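Local coordinates for protein leucine aminopeptidase (PDB 3TC8) that binds zinc and is probably an exopeptidase of the M28 family, with aminopeptidase or glutaminyl-peptide cyclotransferase activity inferred from its relatives, at residues V35-R40 against G51-S56. Sequence-based numbering, arbitrary orientation.
Sequences VAFGPR and GDYLAS
Phe37 and Tyr53 are the closest residues of the two backbones, yet their CA atoms stand 9.8 Å apart, and no hydrogen bond spans the gap: the close contacts between residues 35-40 and 51-56 all run between these two side chains, with 91 Å² buried between the segments. Residues 35-40 run off helix 24-36 into a loop. Gly38 N still donates to Val35 O at 3.0 Å, but Gly38 itself takes a positive phi and is the first residue to leave the helical path. Residues 51-56 are regular helix, part of 45-60.

Both CB atoms point toward the opposing segment, and the two side chains cross at about a right angle. With Tyr53 CG anti to the backbone N (chi1 171°), the CB and CG of Tyr53 both lie against the far end of the Phe37 ring: Phe37 CZ approaches Tyr53 CB to 3.6 Å, and Phe37 CE2 lies 4.0 Å from Tyr53 CD2. The ring planes are inclined at 49° with centroids 5.8 Å apart, an oblique aromatic pair.

The pair bridges the loop joining helices 24-36 and 45-60 at the surface of the M28-type fold, away from the zinc site. Phe37 also touches Ala49 and Cys50 on helix 45-60, and Tyr53 touches Tyr30 on helix 24-36, with its OH bonded to Asn33 ND2.

Within the loop, Arg40 folds back so that NH1 donates to Gly38 O at 3.0 Å, nearly straight (171° at the hydrogen); NH1 also bonds Asp123 O.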
loop_
_atom_site.group_PDB
_atom_site.type_symbol
_atom_site.label_atom_id
_atom_site.label_comp_id
_atom_site.label_asym_id
_atom_site.label_seq_id
_atom_site.Cartn_x
_atom_site.Cartn_y
_atom_site.Cartn_z
ATOM N N VAL A 35 -7.384 -5.508 10.759
ATOM C CA VAL A 35 -6.634 -6.146 11.824
ATOM C C VAL A 35 -7.536 -7.105 12.615
ATOM O O VAL A 35 -7.074 -8.126 13.110
ATOM C CB VAL A 35 -5.927 -5.085 12.698
ATOM C CG1 VAL A 35 -5.323 -5.726 13.944
ATOM C CG2 VAL A 35 -4.837 -4.395 11.858
ATOM N N ALA A 36 -8.804 -6.740 12.761
ATOM C CA ALA A 36 -9.759 -7.546 13.523
ATOM C C ALA A 36 -9.917 -8.948 12.985
ATOM O O ALA A 36 -10.311 -9.838 13.738
ATOM C CB ALA A 36 -11.067 -6.802 13.625
ATOM N N PHE A 37 -9.663 -9.178 11.691
ATOM C CA PHE A 37 -9.762 -10.511 11.140
ATOM C C PHE A 37 -8.709 -11.455 11.674
ATOM O O PHE A 37 -8.870 -12.680 11.579
ATOM C CB PHE A 37 -9.688 -10.486 9.620
ATOM C CG PHE A 37 -10.899 -9.909 8.944
ATOM C CD1 PHE A 37 -12.068 -10.636 8.838
ATOM C CD2 PHE A 37 -10.905 -8.622 8.457
ATOM C CE1 PHE A 37 -13.205 -10.105 8.240
ATOM C CE2 PHE A 37 -12.050 -8.086 7.865
ATOM C CZ PHE A 37 -13.189 -8.832 7.769
ATOM N N GLY A 38 -7.609 -10.927 12.184
ATOM C CA GLY A 38 -6.416 -11.690 12.430
ATOM C C GLY A 38 -5.411 -11.418 11.300
ATOM O O GLY A 38 -5.770 -10.802 10.308
ATOM N N PRO A 39 -4.193 -11.901 11.436
ATOM C CA PRO A 39 -3.192 -11.624 10.370
ATOM C C PRO A 39 -3.670 -12.146 9.004
ATOM O O PRO A 39 -4.109 -13.293 8.887
ATOM C CB PRO A 39 -1.958 -12.373 10.893
ATOM C CG PRO A 39 -2.071 -12.236 12.392
ATOM C CD PRO A 39 -3.559 -12.461 12.644
ATOM N N ARG A 40 -3.566 -11.301 7.985
ATOM C CA ARG A 40 -4.013 -11.662 6.643
ATOM C C ARG A 40 -2.901 -12.426 5.903
ATOM O O ARG A 40 -2.323 -11.974 4.918
ATOM C CB ARG A 40 -4.435 -10.413 5.874
ATOM C CG ARG A 40 -5.839 -9.881 6.213
ATOM C CD ARG A 40 -5.996 -9.188 7.551
ATOM N NE ARG A 40 -5.178 -7.969 7.575
ATOM C CZ ARG A 40 -4.428 -7.570 8.605
ATOM N NH1 ARG A 40 -4.378 -8.228 9.755
ATOM N NH2 ARG A 40 -3.690 -6.477 8.477
ATOM N N GLY A 51 -10.202 -10.396 2.509
ATOM C CA GLY A 51 -10.291 -10.105 1.100
ATOM C C GLY A 51 -11.707 -9.919 0.639
ATOM O O GLY A 51 -12.033 -9.037 -0.142
ATOM N N ASP A 52 -12.589 -10.792 1.128
ATOM C CA ASP A 52 -14.005 -10.639 0.817
ATOM C C ASP A 52 -14.576 -9.300 1.290
ATOM O O ASP A 52 -15.338 -8.641 0.582
ATOM C CB ASP A 52 -14.838 -11.780 1.425
ATOM C CG ASP A 52 -14.635 -13.137 0.782
ATOM O OD1 ASP A 52 -13.884 -13.273 -0.183
ATOM O OD2 ASP A 52 -15.306 -14.074 1.275
ATOM N N TYR A 53 -14.180 -8.888 2.487
ATOM C CA TYR A 53 -14.563 -7.601 3.047
ATOM C C TYR A 53 -14.047 -6.427 2.207
ATOM O O TYR A 53 -14.805 -5.511 1.887
ATOM C CB TYR A 53 -14.041 -7.529 4.485
ATOM C CG TYR A 53 -14.192 -6.154 5.100
ATOM C CD1 TYR A 53 -15.403 -5.672 5.537
ATOM C CD2 TYR A 53 -13.112 -5.318 5.173
ATOM C CE1 TYR A 53 -15.548 -4.398 6.045
ATOM C CE2 TYR A 53 -13.225 -3.989 5.678
ATOM C CZ TYR A 53 -14.489 -3.542 6.059
ATOM O OH TYR A 53 -14.660 -2.277 6.556
ATOM N N LEU A 54 -12.787 -6.473 1.800
ATOM C CA LEU A 54 -12.226 -5.403 1.000
ATOM C C LEU A 54 -12.926 -5.284 -0.346
ATOM O O LEU A 54 -13.234 -4.185 -0.811
ATOM C CB LEU A 54 -10.715 -5.635 0.786
ATOM C CG LEU A 54 -9.866 -5.558 2.042
ATOM C CD1 LEU A 54 -8.421 -5.930 1.728
ATOM C CD2 LEU A 54 -9.959 -4.188 2.723
ATOM N N ALA A 55 -13.191 -6.420 -0.983
ATOM C CA ALA A 55 -13.890 -6.420 -2.257
ATOM C C ALA A 55 -15.281 -5.800 -2.133
ATOM O O ALA A 55 -15.731 -5.030 -2.986
ATOM C CB ALA A 55 -13.973 -7.805 -2.849
ATOM N N SER A 56 -16.008 -6.186 -1.083
ATOM C CA SER A 56 -17.351 -5.655 -0.879
ATOM C C SER A 56 -17.362 -4.167 -0.560
ATOM O O SER A 56 -18.309 -3.473 -0.952
ATOM C CB SER A 56 -18.156 -6.495 0.117
ATOM O OG SER A 56 -17.670 -6.370 1.387
#